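Local coordinates for protein endo-1,4-beta-mannanase (Eisenia fetida, PDB 5Y6T) that probably hydrolyses internal beta-1,4-mannosidic linkages of mannans as a cold-adapted family GH5 endo-mannanase, at residues 50-55 with 103-108; 25-30 with 336-341. All blocks are in the same frame, centred on the assembly; numbering follows the deposited sequence.

In the fold
The two contacts show how the helical layer of a beta/alpha-barrel is fastened helix to helix and inward to the strands. Interaction 1 joins helix to helix on the outside of the barrel and is partly buried; interaction 2 lies deeper, joining strand 20-28 to the start of helix 338-348. Their centres are about 15 Å apart, and they meet through helix 42-60, whose Tyr54 packs on Ile29 with CD2 3.7 Å from CG2. No hydrogen bond crosses between the paired segments of either contact. Interaction 1 relies on small and branched aliphatic side chains, with a carboxylate lying against one valine methyl, whereas interaction 2 relies on a methionine against an aromatic face, beside a glutamine held by hydrogen bonds.

Interaction 1. Residues 50-55 with 103-108; sequences ALEDYI and LDVAYA
Ile55 and Glu52 meet Val105 and Ala106 in an apolar helix-helix contact, where helices 42-60 and 95-108 run side by side on the outside of the barrel. The segment axes approach to 9.6 Å and run nearly parallel, with a crossing angle of -22°. Ala106, with only a methyl, lies where the backbones come near, its CA 6.2 Å from Ile55 CA. With CG1 anti to the carbonyl carbon (chi1 -71°) and the chain extended beyond it, Ile55 reaches across so that its CD1 comes 3.8 Å from Val105 CG1. The same methyl rests against the opposing backbone, 3.7 Å from Ala106 N, while Ile55 CG2 lies alongside Ala106 CA at 3.9 Å. Phe102 of helix 95-108 and Leu66 of strand 65-72 also pack on Ile55, and Ala106 leans on Val113 of strand 112-119.

Val105 divides its two methyls between two neighbours. CG1 faces Ile55, and CG2 stands over the flat side of the Glu52 carboxylate, 3.6 Å from CD and equally far, 3.8 Å, from OE1 and OE2. Glu52 and Val105 cross at about a right angle. Glu52 OE2 finds its hydrogen bond on its own helix, with Tyr43 OH. No hydrogen bond crosses between the segments, so they meet by shape and dispersion, and the carboxylate adds a surface for a methyl while its polar bond is made to one side.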
loop_
_atom_site.group_PDB
_atom_site.type_symbol
_atom_site.label_atom_id
_atom_site.label_comp_id
_atom_site.label_asym_id
_atom_site.label_seq_id
_atom_site.Cartn_x
_atom_site.Cartn_y
_atom_site.Cartn_z
ATOM N N ALA A 50 -15.853 -0.368 14.609
ATOM C CA ALA A 50 -14.734 -1.280 14.629
ATOM C C ALA A 50 -13.491 -0.613 14.010
ATOM O O ALA A 50 -12.453 -0.701 14.573
ATOM C CB ALA A 50 -15.073 -2.590 13.921
ATOM N N LEU A 51 -13.660 0.099 12.917
ATOM C CA LEU A 51 -12.551 0.724 12.171
ATOM C C LEU A 51 -11.934 1.842 13.004
ATOM O O LEU A 51 -10.713 1.956 13.119
ATOM C CB LEU A 51 -12.984 1.192 10.807
ATOM C CG LEU A 51 -13.289 0.053 9.777
ATOM C CD1 LEU A 51 -14.042 0.509 8.542
ATOM C CD2 LEU A 51 -12.058 -0.699 9.355
ATOM N N GLU A 52 -12.769 2.642 13.640
ATOM C CA GLU A 52 -12.264 3.719 14.485
ATOM C C GLU A 52 -11.561 3.203 15.731
ATOM O O GLU A 52 -10.606 3.807 16.154
ATOM C CB GLU A 52 -13.398 4.698 14.825
ATOM C CG GLU A 52 -13.949 5.364 13.568
ATOM C CD GLU A 52 -15.183 6.286 13.769
ATOM O OE1 GLU A 52 -15.595 6.518 14.921
ATOM O OE2 GLU A 52 -15.697 6.821 12.754
ATOM N N ASP A 53 -12.040 2.090 16.295
ATOM C CA ASP A 53 -11.412 1.441 17.395
ATOM C C ASP A 53 -9.994 0.987 16.964
ATOM O O ASP A 53 -9.066 1.083 17.760
ATOM C CB ASP A 53 -12.283 0.276 17.879
ATOM C CG ASP A 53 -11.760 -0.405 19.113
ATOM O OD1 ASP A 53 -11.632 0.243 20.150
ATOM O OD2 ASP A 53 -11.434 -1.585 19.009
ATOM N N TYR A 54 -9.801 0.538 15.717
ATOM C CA TYR A 54 -8.436 0.149 15.343
ATOM C C TYR A 54 -7.512 1.345 15.409
ATOM O O TYR A 54 -6.352 1.230 15.796
ATOM C CB TYR A 54 -8.404 -0.404 13.940
ATOM C CG TYR A 54 -8.879 -1.799 13.823
ATOM C CD1 TYR A 54 -8.217 -2.826 14.443
ATOM C CD2 TYR A 54 -9.934 -2.104 12.981
ATOM C CE1 TYR A 54 -8.665 -4.147 14.278
ATOM C CE2 TYR A 54 -10.367 -3.398 12.809
ATOM C CZ TYR A 54 -9.727 -4.397 13.456
ATOM O OH TYR A 54 -10.184 -5.648 13.219
ATOM N N ILE A 55 -8.003 2.506 14.979
ATOM C CA ILE A 55 -7.162 3.726 14.997
ATOM C C ILE A 55 -6.728 4.047 16.402
ATOM O O ILE A 55 -5.553 4.294 16.719
ATOM C CB ILE A 55 -7.944 4.921 14.482
ATOM C CG1 ILE A 55 -8.202 4.858 12.977
ATOM C CG2 ILE A 55 -7.173 6.198 14.729
ATOM C CD1 ILE A 55 -9.161 5.905 12.493
ATOM N N LEU A 103 -10.789 9.313 8.371
ATOM C CA LEU A 103 -9.668 10.208 8.361
ATOM C C LEU A 103 -9.757 11.296 9.398
ATOM O O LEU A 103 -8.727 11.695 9.967
ATOM C CB LEU A 103 -9.471 10.841 6.977
ATOM C CG LEU A 103 -9.014 9.881 5.879
ATOM C CD1 LEU A 103 -9.257 10.392 4.510
ATOM C CD2 LEU A 103 -7.528 9.571 6.031
ATOM N N ASP A 104 -10.977 11.750 9.696
ATOM C CA ASP A 104 -11.116 12.704 10.799
ATOM C C ASP A 104 -10.740 12.079 12.153
ATOM O O ASP A 104 -10.164 12.767 12.998
ATOM C CB ASP A 104 -12.553 13.270 10.829
ATOM C CG ASP A 104 -12.877 14.162 9.676
ATOM O OD1 ASP A 104 -11.973 14.605 8.850
ATOM O OD2 ASP A 104 -14.076 14.470 9.611
ATOM N N VAL A 105 -11.151 10.817 12.369
ATOM C CA VAL A 105 -10.748 10.084 13.585
ATOM C C VAL A 105 -9.227 9.879 13.624
ATOM O O VAL A 105 -8.571 10.075 14.648
ATOM C CB VAL A 105 -11.541 8.825 13.764
ATOM C CG1 VAL A 105 -11.064 8.066 14.971
ATOM C CG2 VAL A 105 -13.017 9.205 14.027
ATOM N N ALA A 106 -8.652 9.549 12.459
ATOM C CA ALA A 106 -7.196 9.357 12.402
ATOM C C ALA A 106 -6.501 10.657 12.771
ATOM O O ALA A 106 -5.504 10.625 13.527
ATOM C CB ALA A 106 -6.792 8.877 11.017
ATOM N N TYR A 107 -6.997 11.795 12.278
ATOM C CA TYR A 107 -6.355 13.068 12.611
ATOM C C TYR A 107 -6.409 13.365 14.104
ATOM O O TYR A 107 -5.420 13.764 14.717
ATOM C CB TYR A 107 -7.033 14.164 11.810
ATOM C CG TYR A 107 -6.572 15.559 12.124
ATOM C CD1 TYR A 107 -5.320 15.967 11.797
ATOM C CD2 TYR A 107 -7.468 16.497 12.629
ATOM C CE1 TYR A 107 -4.893 17.287 12.064
ATOM C CE2 TYR A 107 -7.048 17.825 12.903
ATOM C CZ TYR A 107 -5.771 18.190 12.601
ATOM O OH TYR A 107 -5.335 19.472 12.874
ATOM N N ALA A 108 -7.559 13.098 14.692
ATOM C CA ALA A 108 -7.779 13.314 16.128
ATOM C C ALA A 108 -6.841 12.445 16.975
ATOM O O ALA A 108 -6.493 12.786 18.102
ATOM C CB ALA A 108 -9.213 13.033 16.490
#

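Interaction 2. Residues 25-30 with 336-341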
loop_
_atom_site.group_PDB
_atom_site.type_symbol
_atom_site.label_atom_id
_atom_site.label_comp_id
_atom_site.label_asym_id
_atom_site.label_seq_id
_atom_site.Cartn_x
_atom_site.Cartn_y
_atom_site.Cartn_z
ATOM N N SER A 25 5.212 3.626 11.538
ATOM C CA SER A 25 5.145 2.430 12.339
ATOM C C SER A 25 3.706 2.090 12.660
ATOM O O SER A 25 3.029 2.908 13.201
ATOM C CB SER A 25 5.915 2.600 13.641
ATOM O OG SER A 25 5.841 1.473 14.476
ATOM N N GLY A 26 3.217 0.948 12.221
ATOM C CA GLY A 26 1.820 0.668 12.389
ATOM C C GLY A 26 1.410 -0.681 11.881
ATOM O O GLY A 26 2.214 -1.597 11.863
ATOM N N MET A 27 0.127 -0.833 11.614
ATOM C CA MET A 27 -0.411 -2.119 11.153
ATOM C C MET A 27 -1.205 -1.960 9.899
ATOM O O MET A 27 -1.898 -0.944 9.709
ATOM C CB MET A 27 -1.344 -2.736 12.240
ATOM C CG MET A 27 -0.680 -2.914 13.581
ATOM S SD MET A 27 -1.828 -3.855 14.663
ATOM C CE MET A 27 -1.142 -3.532 16.282
ATOM N N ASN A 28 -1.155 -3.001 9.075
ATOM C CA ASN A 28 -2.181 -3.193 8.122
ATOM C C ASN A 28 -3.449 -3.530 8.904
ATOM O O ASN A 28 -3.377 -4.357 9.820
ATOM C CB ASN A 28 -1.877 -4.369 7.208
ATOM C CG ASN A 28 -0.788 -4.089 6.226
ATOM O OD1 ASN A 28 -1.071 -3.691 5.111
ATOM N ND2 ASN A 28 0.451 -4.388 6.609
ATOM N N ILE A 29 -4.562 -2.921 8.537
ATOM C CA ILE A 29 -5.879 -3.300 9.186
ATOM C C ILE A 29 -6.179 -4.791 8.881
ATOM O O ILE A 29 -6.423 -5.524 9.839
ATOM C CB ILE A 29 -7.025 -2.326 8.967
ATOM C CG1 ILE A 29 -6.586 -0.937 9.407
ATOM C CG2 ILE A 29 -8.278 -2.742 9.710
ATOM C CD1 ILE A 29 -6.000 -0.866 10.786
ATOM N N ALA A 30 -6.128 -5.267 7.645
ATOM C CA ALA A 30 -6.250 -4.484 6.395
ATOM C C ALA A 30 -7.715 -4.186 6.012
ATOM O O ALA A 30 -7.999 -3.395 5.111
ATOM C CB ALA A 30 -5.555 -5.166 5.270
ATOM N N ASP A 336 -0.487 -12.245 12.490
ATOM C CA ASP A 336 -0.344 -12.219 13.928
ATOM C C ASP A 336 -1.576 -11.741 14.644
ATOM O O ASP A 336 -2.443 -11.058 14.072
ATOM C CB ASP A 336 0.829 -11.272 14.265
ATOM C CG ASP A 336 2.158 -11.815 13.863
ATOM O OD1 ASP A 336 2.323 -13.074 13.647
ATOM O OD2 ASP A 336 3.094 -10.975 13.758
ATOM N N SER A 337 -1.672 -12.021 15.924
ATOM C CA SER A 337 -2.649 -11.357 16.742
ATOM C C SER A 337 -2.349 -9.843 16.859
ATOM O O SER A 337 -1.185 -9.418 16.717
ATOM C CB SER A 337 -2.683 -11.983 18.159
ATOM O OG SER A 337 -1.514 -11.630 18.862
ATOM N N PHE A 338 -3.376 -9.053 17.154
ATOM C CA PHE A 338 -3.188 -7.624 17.438
ATOM C C PHE A 338 -2.152 -7.480 18.581
ATOM O O PHE A 338 -1.239 -6.634 18.541
ATOM C CB PHE A 338 -4.497 -6.958 17.810
ATOM C CG PHE A 338 -4.383 -5.501 17.919
ATOM C CD1 PHE A 338 -3.913 -4.911 19.102
ATOM C CD2 PHE A 338 -4.714 -4.687 16.857
ATOM C CE1 PHE A 338 -3.792 -3.500 19.193
ATOM C CE2 PHE A 338 -4.601 -3.308 16.962
ATOM C CZ PHE A 338 -4.115 -2.723 18.116
ATOM N N ALA A 339 -2.314 -8.306 19.637
ATOM C CA ALA A 339 -1.438 -8.198 20.831
ATOM C C ALA A 339 0.045 -8.393 20.475
ATOM O O ALA A 339 0.923 -7.705 20.971
ATOM C CB ALA A 339 -1.842 -9.213 21.899
ATOM N N THR A 340 0.300 -9.333 19.585
ATOM C CA THR A 340 1.668 -9.547 19.156
ATOM C C THR A 340 2.184 -8.312 18.401
ATOM O O THR A 340 3.289 -7.801 18.661
ATOM C CB THR A 340 1.778 -10.854 18.318
ATOM O OG1 THR A 340 1.581 -11.972 19.183
ATOM C CG2 THR A 340 3.136 -11.008 17.605
ATOM N N GLN A 341 1.416 -7.854 17.438
ATOM C CA GLN A 341 1.819 -6.675 16.656
ATOM C C GLN A 341 2.026 -5.456 17.555
ATOM O O GLN A 341 2.975 -4.668 17.327
ATOM C CB GLN A 341 0.804 -6.379 15.569
ATOM C CG GLN A 341 0.788 -7.498 14.530
ATOM C CD GLN A 341 -0.426 -7.474 13.620
ATOM O OE1 GLN A 341 -0.440 -6.742 12.661
ATOM N NE2 GLN A 341 -1.458 -8.171 13.996
#
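A Met-aromatic contact between Met27 and Phe338 ties strand 20-28 of the beta/alpha-barrel to the first turn of helix 338-348. The terminal methyl does most of the touching: Met27 CE sits over one face of the Phe338 ring, 3.6 Å from the centroid and 16° off the normal, a CH-pi contact. It is displaced toward the rim, nearest to CE2 at 3.5 Å. The sulfur follows obliquely, with SD 4.2 Å from the centroid of that ring. Met27 gets there on an extended chain, its CG anti to the carbonyl carbon (chi1 -56°), and crosses the phenylalanine at about a right angle. Gln341, one turn along, offers CB to the same methyl, so Met27 CE is wedged 3.5 Å from Gln341 CB as well as against the ring.

In the barrel, strand 20-28 pairs with both 65-72 and 322-325, so the early and late parts of the chain close the circle here. Met27 points out toward the helical layer, where Ile58 of helix 42-60 and Leu345 pack around it; Ile58 also touches Phe338, whose ring makes a cation-pi contact with Arg57. An alanine in place of Phe338 is likely to leave the Met27 methyl without its aromatic face and Arg57 without its pi partner.

The glutamine is fixed by its amide. Gln341 NE2 donates to Ser337 O at 3.0 Å, coming from above the carbonyl plane, and that oxygen also accepts the helical bond from Gln341 N; NE2 also bonds Gln327 O. Gln341 OE1 meanwhile accepts from Ser325 OG on the neighbouring strand. Ser337 is the N-cap, its OG accepting from Thr340 N at 3.0 Å.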